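Local atomic coordinates of uncharacterized protein (Bacteroides caccae, PDB entry 4L7A), a protein that is of unknown function but is probably a zinc-dependent metallopeptidase. Residues L150-S164 and Q231-W244. Residues are numbered along the deposited sequence; the frame is centred on the assembly and turned at random.
Sequences LHQKKNYPVDYDKIS and QKLAMVKKYMKDSW
The hydroxyl of Tyr239 is held from two sides. It gives a hydrogen bond to Lys154 O, with OH to O only 2.5 Å, in the carbonyl plane. It also accepts a nearly straight bond from Trp244 NE1, 3.0 Å from Tyr239 OH, in the plane of the indole. With CG anti to the backbone N (chi1 165°), the Tyr239 ring leans across to the end of helix 131-153, where His151 CD2 meets CE2. A phenylalanine here would probably leave Lys154 O and Trp244 NE1 without this shared mate. Leu150 CD2 sits over the centre of the six-membered ring of Trp244, 3.6 Å from its centroid. The extended Lys154 chain covers the other face, and its NZ makes a cation-pi contact and bonds Ser243 O at 2.9 Å. Farther along, the selenium of Met235, a selenomethionine in this crystal, lies at the edge of the Tyr160 ring, a Met-aromatic contact. Lys232 runs past the Tyr160 hydroxyl, and its NZ donates to Ser164 OG (2.8 Å). Asp198 forms a salt bridge with Lys232 NZ and a hydrogen bond with Tyr160 OH. Polar bonds thus fix both ends of the connection leaving helix 131-153 against helix 211-244, with apolar packing between.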
loop_
_atom_site.group_PDB
_atom_site.type_symbol
_atom_site.label_atom_id
_atom_site.label_comp_id
_atom_site.label_asym_id
_atom_site.label_seq_id
_atom_site.Cartn_x
_atom_site.Cartn_y
_atom_site.Cartn_z
ATOM N N LEU A 150 -2.065 9.910 -7.368
ATOM C CA LEU A 150 -1.633 11.290 -7.174
ATOM C C LEU A 150 -0.982 11.830 -8.457
ATOM O O LEU A 150 -1.274 12.980 -8.917
ATOM C CB LEU A 150 -0.660 11.432 -6.003
ATOM C CG LEU A 150 -1.184 11.090 -4.614
ATOM C CD1 LEU A 150 -0.066 11.068 -3.588
ATOM C CD2 LEU A 150 -2.316 12.099 -4.208
ATOM N N HIS A 151 -0.103 11.024 -9.032
ATOM C CA HIS A 151 0.602 11.425 -10.265
ATOM C C HIS A 151 -0.295 11.682 -11.443
ATOM O O HIS A 151 -0.013 12.583 -12.187
ATOM C CB HIS A 151 1.658 10.440 -10.646
ATOM C CG HIS A 151 2.624 10.187 -9.538
ATOM N ND1 HIS A 151 3.319 9.015 -9.419
ATOM C CD2 HIS A 151 2.980 10.957 -8.476
ATOM C CE1 HIS A 151 4.062 9.060 -8.316
ATOM N NE2 HIS A 151 3.901 10.249 -7.746
ATOM N N GLN A 152 -1.371 10.917 -11.575
ATOM C CA GLN A 152 -2.378 11.121 -12.622
ATOM C C GLN A 152 -3.117 12.431 -12.445
ATOM O O GLN A 152 -3.329 13.151 -13.409
ATOM C CB GLN A 152 -3.399 9.968 -12.659
ATOM C CG GLN A 152 -2.766 8.637 -13.088
ATOM C CD GLN A 152 -3.750 7.417 -13.186
ATOM O OE1 GLN A 152 -4.501 7.097 -12.249
ATOM N NE2 GLN A 152 -3.716 6.735 -14.330
ATOM N N LYS A 153 -3.463 12.760 -11.205
ATOM C CA LYS A 153 -4.184 13.996 -10.944
ATOM C C LYS A 153 -3.300 15.224 -11.021
ATOM O O LYS A 153 -3.722 16.268 -11.542
ATOM C CB LYS A 153 -4.833 13.946 -9.596
ATOM C CG LYS A 153 -6.017 12.986 -9.493
ATOM C CD LYS A 153 -6.635 13.216 -8.154
ATOM C CE LYS A 153 -8.028 12.670 -8.054
ATOM N NZ LYS A 153 -8.016 11.257 -8.326
ATOM N N LYS A 154 -2.083 15.138 -10.480
ATOM C CA LYS A 154 -1.107 16.222 -10.587
ATOM C C LYS A 154 0.230 15.664 -11.030
ATOM O O LYS A 154 0.956 15.024 -10.241
ATOM C CB LYS A 154 -0.976 16.980 -9.267
ATOM C CG LYS A 154 -2.221 17.686 -8.859
ATOM C CD LYS A 154 -2.038 18.450 -7.592
ATOM C CE LYS A 154 -3.392 18.846 -7.092
ATOM N NZ LYS A 154 -3.247 19.640 -5.907
ATOM N N ASN A 155 0.566 15.904 -12.292
ATOM C CA ASN A 155 1.730 15.277 -12.878
ATOM C C ASN A 155 3.016 15.611 -12.129
ATOM O O ASN A 155 3.195 16.757 -11.686
ATOM C CB ASN A 155 1.834 15.665 -14.337
ATOM C CG ASN A 155 0.763 14.968 -15.182
ATOM O OD1 ASN A 155 0.017 14.079 -14.717
ATOM N ND2 ASN A 155 0.667 15.380 -16.403
ATOM N N TYR A 156 3.907 14.629 -11.998
ATOM C CA TYR A 156 5.184 14.849 -11.334
ATOM C C TYR A 156 6.120 15.589 -12.304
ATOM O O TYR A 156 5.834 15.617 -13.496
ATOM C CB TYR A 156 5.787 13.527 -10.809
ATOM C CG TYR A 156 6.120 12.493 -11.881
ATOM C CD1 TYR A 156 7.297 12.610 -12.597
ATOM C CD2 TYR A 156 5.265 11.424 -12.180
ATOM C CE1 TYR A 156 7.605 11.745 -13.546
ATOM C CE2 TYR A 156 5.576 10.548 -13.199
ATOM C CZ TYR A 156 6.757 10.719 -13.846
ATOM O OH TYR A 156 7.178 9.888 -14.832
ATOM N N PRO A 157 7.247 16.177 -11.806
ATOM C CA PRO A 157 8.167 16.896 -12.730
ATOM C C PRO A 157 8.783 16.046 -13.817
ATOM O O PRO A 157 9.309 14.988 -13.547
ATOM C CB PRO A 157 9.251 17.451 -11.801
ATOM C CG PRO A 157 8.593 17.509 -10.463
ATOM C CD PRO A 157 7.737 16.270 -10.417
ATOM N N VAL A 158 8.696 16.529 -15.050
ATOM C CA VAL A 158 9.200 15.792 -16.188
ATOM C C VAL A 158 10.677 15.512 -16.050
ATOM O O VAL A 158 11.158 14.519 -16.579
ATOM C CB VAL A 158 8.947 16.525 -17.544
ATOM C CG1 VAL A 158 7.459 16.675 -17.770
ATOM C CG2 VAL A 158 9.627 17.897 -17.600
ATOM N N ASP A 159 11.400 16.369 -15.351
ATOM C CA ASP A 159 12.834 16.109 -15.144
ATOM C C ASP A 159 13.164 14.804 -14.386
ATOM O O ASP A 159 14.273 14.323 -14.507
ATOM C CB ASP A 159 13.502 17.291 -14.445
ATOM C CG ASP A 159 13.714 18.507 -15.368
ATOM O OD1 ASP A 159 13.544 18.444 -16.618
ATOM O OD2 ASP A 159 14.085 19.538 -14.802
ATOM N N TYR A 160 12.214 14.211 -13.656
ATOM C CA TYR A 160 12.452 12.948 -12.947
ATOM C C TYR A 160 12.855 11.900 -13.941
ATOM O O TYR A 160 13.773 11.095 -13.679
ATOM C CB TYR A 160 11.197 12.462 -12.183
ATOM C CG TYR A 160 11.428 11.287 -11.299
ATOM C CD1 TYR A 160 11.412 10.004 -11.807
ATOM C CD2 TYR A 160 11.652 11.449 -9.936
ATOM C CE1 TYR A 160 11.650 8.920 -10.970
ATOM C CE2 TYR A 160 11.853 10.401 -9.107
ATOM C CZ TYR A 160 11.869 9.143 -9.614
ATOM O OH TYR A 160 12.091 8.098 -8.764
ATOM N N ASP A 161 12.159 11.902 -15.068
ATOM C CA ASP A 161 12.358 10.916 -16.096
ATOM C C ASP A 161 13.752 10.919 -16.651
ATOM O O ASP A 161 14.216 9.891 -17.117
ATOM C CB ASP A 161 11.398 11.172 -17.242
ATOM C CG ASP A 161 9.947 10.922 -16.864
ATOM O OD1 ASP A 161 9.608 10.659 -15.709
ATOM O OD2 ASP A 161 9.083 11.017 -17.729
ATOM N N LYS A 162 14.433 12.055 -16.625
ATOM C CA LYS A 162 15.769 12.110 -17.203
ATOM C C LYS A 162 16.832 11.508 -16.310
ATOM O O LYS A 162 17.889 11.097 -16.805
ATOM C CB LYS A 162 16.219 13.556 -17.435
ATOM C CG LYS A 162 15.386 14.301 -18.404
ATOM C CD LYS A 162 15.934 15.710 -18.494
ATOM C CE LYS A 162 15.131 16.558 -19.441
ATOM N NZ LYS A 162 15.808 17.889 -19.513
ATOM N N ILE A 163 16.582 11.501 -15.001
ATOM C CA ILE A 163 17.623 11.136 -14.050
ATOM C C ILE A 163 18.274 9.783 -14.415
ATOM O O ILE A 163 19.486 9.687 -14.495
ATOM C CB ILE A 163 17.113 11.124 -12.614
ATOM C CG1 ILE A 163 16.769 12.555 -12.194
ATOM C CG2 ILE A 163 18.179 10.605 -11.665
ATOM C CD1 ILE A 163 15.913 12.644 -10.985
ATOM N N SER A 164 17.480 8.781 -14.704
ATOM C CA SER A 164 18.023 7.464 -15.046
ATOM C C SER A 164 17.765 7.076 -16.499
ATOM O O SER A 164 17.767 5.909 -16.830
ATOM C CB SER A 164 17.429 6.421 -14.121
ATOM O OG SER A 164 17.881 6.534 -12.786
ATOM N N GLN A 231 18.816 12.110 -5.158
ATOM C CA GLN A 231 18.218 13.111 -6.029
ATOM C C GLN A 231 16.720 12.824 -6.304
ATOM O O GLN A 231 15.881 13.739 -6.266
ATOM C CB GLN A 231 19.006 13.153 -7.333
ATOM C CG GLN A 231 18.461 14.134 -8.312
ATOM C CD GLN A 231 19.243 14.121 -9.604
ATOM O OE1 GLN A 231 20.207 13.396 -9.756
ATOM N NE2 GLN A 231 18.841 14.953 -10.523
ATOM N N LYS A 232 16.399 11.557 -6.588
ATOM C CA LYS A 232 15.020 11.132 -6.801
ATOM C C LYS A 232 14.152 11.386 -5.589
ATOM O O LYS A 232 13.033 11.966 -5.680
ATOM C CB LYS A 232 14.974 9.628 -7.167
ATOM C CG LYS A 232 15.529 9.373 -8.543
ATOM C CD LYS A 232 15.545 7.881 -8.890
ATOM C CE LYS A 232 15.938 7.676 -10.309
ATOM N NZ LYS A 232 16.058 6.192 -10.666
ATOM N N LEU A 233 14.672 11.006 -4.429
ATOM C CA LEU A 233 13.917 11.217 -3.188
ATOM C C LEU A 233 13.702 12.679 -2.877
ATOM O O LEU A 233 12.625 13.049 -2.402
ATOM C CB LEU A 233 14.584 10.506 -2.022
ATOM C CG LEU A 233 13.974 10.722 -0.647
ATOM C CD1 LEU A 233 12.607 10.074 -0.523
ATOM C CD2 LEU A 233 14.912 10.157 0.444
ATOM N N ALA A 234 14.704 13.529 -3.136
ATOM C CA ALA A 234 14.521 14.940 -2.867
ATOM C C ALA A 234 13.422 15.487 -3.781
ATOM O O ALA A 234 12.563 16.290 -3.367
ATOM C CB ALA A 234 15.784 15.686 -3.069
HETATM N N MSE A 235 13.433 15.044 -5.026
HETATM C CA MSE A 235 12.444 15.505 -5.991
HETATM C C MSE A 235 11.016 15.057 -5.619
HETATM O O MSE A 235 10.059 15.830 -5.707
HETATM C CB MSE A 235 12.804 15.011 -7.377
HETATM C CG MSE A 235 11.979 15.742 -8.447
HETATM SE SE MSE A 235 12.685 15.466 -10.260
HETATM C CE MSE A 235 14.375 16.361 -10.103
ATOM N N VAL A 236 10.883 13.815 -5.173
ATOM C CA VAL A 236 9.595 13.315 -4.648
ATOM C C VAL A 236 9.122 14.122 -3.415
ATOM O O VAL A 236 7.968 14.530 -3.352
ATOM C CB VAL A 236 9.667 11.810 -4.278
ATOM C CG1 VAL A 236 8.355 11.313 -3.639
ATOM C CG2 VAL A 236 9.927 10.999 -5.529
ATOM N N LYS A 237 10.001 14.309 -2.437
ATOM C CA LYS A 237 9.666 15.135 -1.300
ATOM C C LYS A 237 9.133 16.504 -1.760
ATOM O O LYS A 237 8.122 16.984 -1.251
ATOM C CB LYS A 237 10.862 15.305 -0.409
ATOM C CG LYS A 237 11.134 14.113 0.463
ATOM C CD LYS A 237 12.402 14.376 1.343
ATOM C CE LYS A 237 12.604 13.193 2.312
ATOM N NZ LYS A 237 14.034 13.146 2.795
ATOM N N LYS A 238 9.828 17.127 -2.710
ATOM C CA LYS A 238 9.462 18.437 -3.207
ATOM C C LYS A 238 8.110 18.412 -3.916
ATOM O O LYS A 238 7.298 19.282 -3.714
ATOM C CB LYS A 238 10.561 18.969 -4.128
ATOM C CG LYS A 238 10.253 20.362 -4.733
ATOM C CD LYS A 238 11.470 20.982 -5.448
ATOM C CE LYS A 238 11.050 22.105 -6.413
ATOM N NZ LYS A 238 10.373 23.245 -5.722
ATOM N N TYR A 239 7.882 17.392 -4.739
ATOM C CA TYR A 239 6.623 17.193 -5.407
ATOM C C TYR A 239 5.482 17.021 -4.377
ATOM O O TYR A 239 4.414 17.652 -4.519
ATOM C CB TYR A 239 6.672 15.943 -6.294
ATOM C CG TYR A 239 5.293 15.446 -6.754
ATOM C CD1 TYR A 239 4.570 16.124 -7.744
ATOM C CD2 TYR A 239 4.708 14.325 -6.183
ATOM C CE1 TYR A 239 3.298 15.682 -8.157
ATOM C CE2 TYR A 239 3.443 13.874 -6.592
ATOM C CZ TYR A 239 2.747 14.573 -7.571
ATOM O OH TYR A 239 1.494 14.103 -7.953
HETATM N N MSE A 240 5.686 16.177 -3.362
HETATM C CA MSE A 240 4.598 15.965 -2.409
HETATM C C MSE A 240 4.291 17.284 -1.667
HETATM O O MSE A 240 3.106 17.591 -1.405
HETATM C CB MSE A 240 4.927 14.868 -1.451
HETATM C CG MSE A 240 5.099 13.526 -2.118
HETATM SE SE MSE A 240 3.388 12.888 -2.816
HETATM C CE MSE A 240 2.586 12.314 -1.142
ATOM N N LYS A 241 5.348 18.054 -1.378
ATOM C CA LYS A 241 5.189 19.380 -0.764
ATOM C C LYS A 241 4.473 20.405 -1.687
ATOM O O LYS A 241 3.437 20.969 -1.326
ATOM C CB LYS A 241 6.543 19.929 -0.328
ATOM C CG LYS A 241 6.467 21.268 0.324
ATOM C CD LYS A 241 7.840 21.649 0.885
ATOM C CE LYS A 241 8.193 23.044 0.451
ATOM N NZ LYS A 241 9.089 23.741 1.404
ATOM N N ASP A 242 4.982 20.599 -2.885
ATOM C CA ASP A 242 4.446 21.615 -3.759
ATOM C C ASP A 242 3.031 21.270 -4.248
ATOM O O ASP A 242 2.214 22.148 -4.342
ATOM C CB ASP A 242 5.347 21.855 -4.982
ATOM C CG ASP A 242 6.739 22.367 -4.621
ATOM O OD1 ASP A 242 6.938 22.803 -3.463
ATOM O OD2 ASP A 242 7.630 22.287 -5.505
ATOM N N SER A 243 2.764 20.001 -4.562
ATOM C CA SER A 243 1.522 19.630 -5.198
ATOM C C SER A 243 0.456 19.211 -4.199
ATOM O O SER A 243 -0.703 19.370 -4.479
ATOM C CB SER A 243 1.754 18.484 -6.210
ATOM O OG SER A 243 2.531 18.971 -7.298
ATOM N N TRP A 244 0.841 18.629 -3.054
ATOM C CA TRP A 244 -0.159 18.096 -2.141
ATOM C C TRP A 244 -0.073 18.616 -0.718
ATOM O O TRP A 244 -0.830 18.179 0.130
ATOM C CB TRP A 244 -0.108 16.555 -2.157
ATOM C CG TRP A 244 -0.346 16.000 -3.520
ATOM C CD1 TRP A 244 0.593 15.573 -4.413
ATOM C CD2 TRP A 244 -1.615 15.896 -4.183
ATOM N NE1 TRP A 244 -0.014 15.120 -5.563
ATOM C CE2 TRP A 244 -1.364 15.355 -5.474
ATOM C CE3 TRP A 244 -2.936 16.128 -3.786
ATOM C CZ2 TRP A 244 -2.400 15.054 -6.382
ATOM C CZ3 TRP A 244 -3.977 15.865 -4.702
ATOM C CH2 TRP A 244 -3.691 15.316 -5.979
#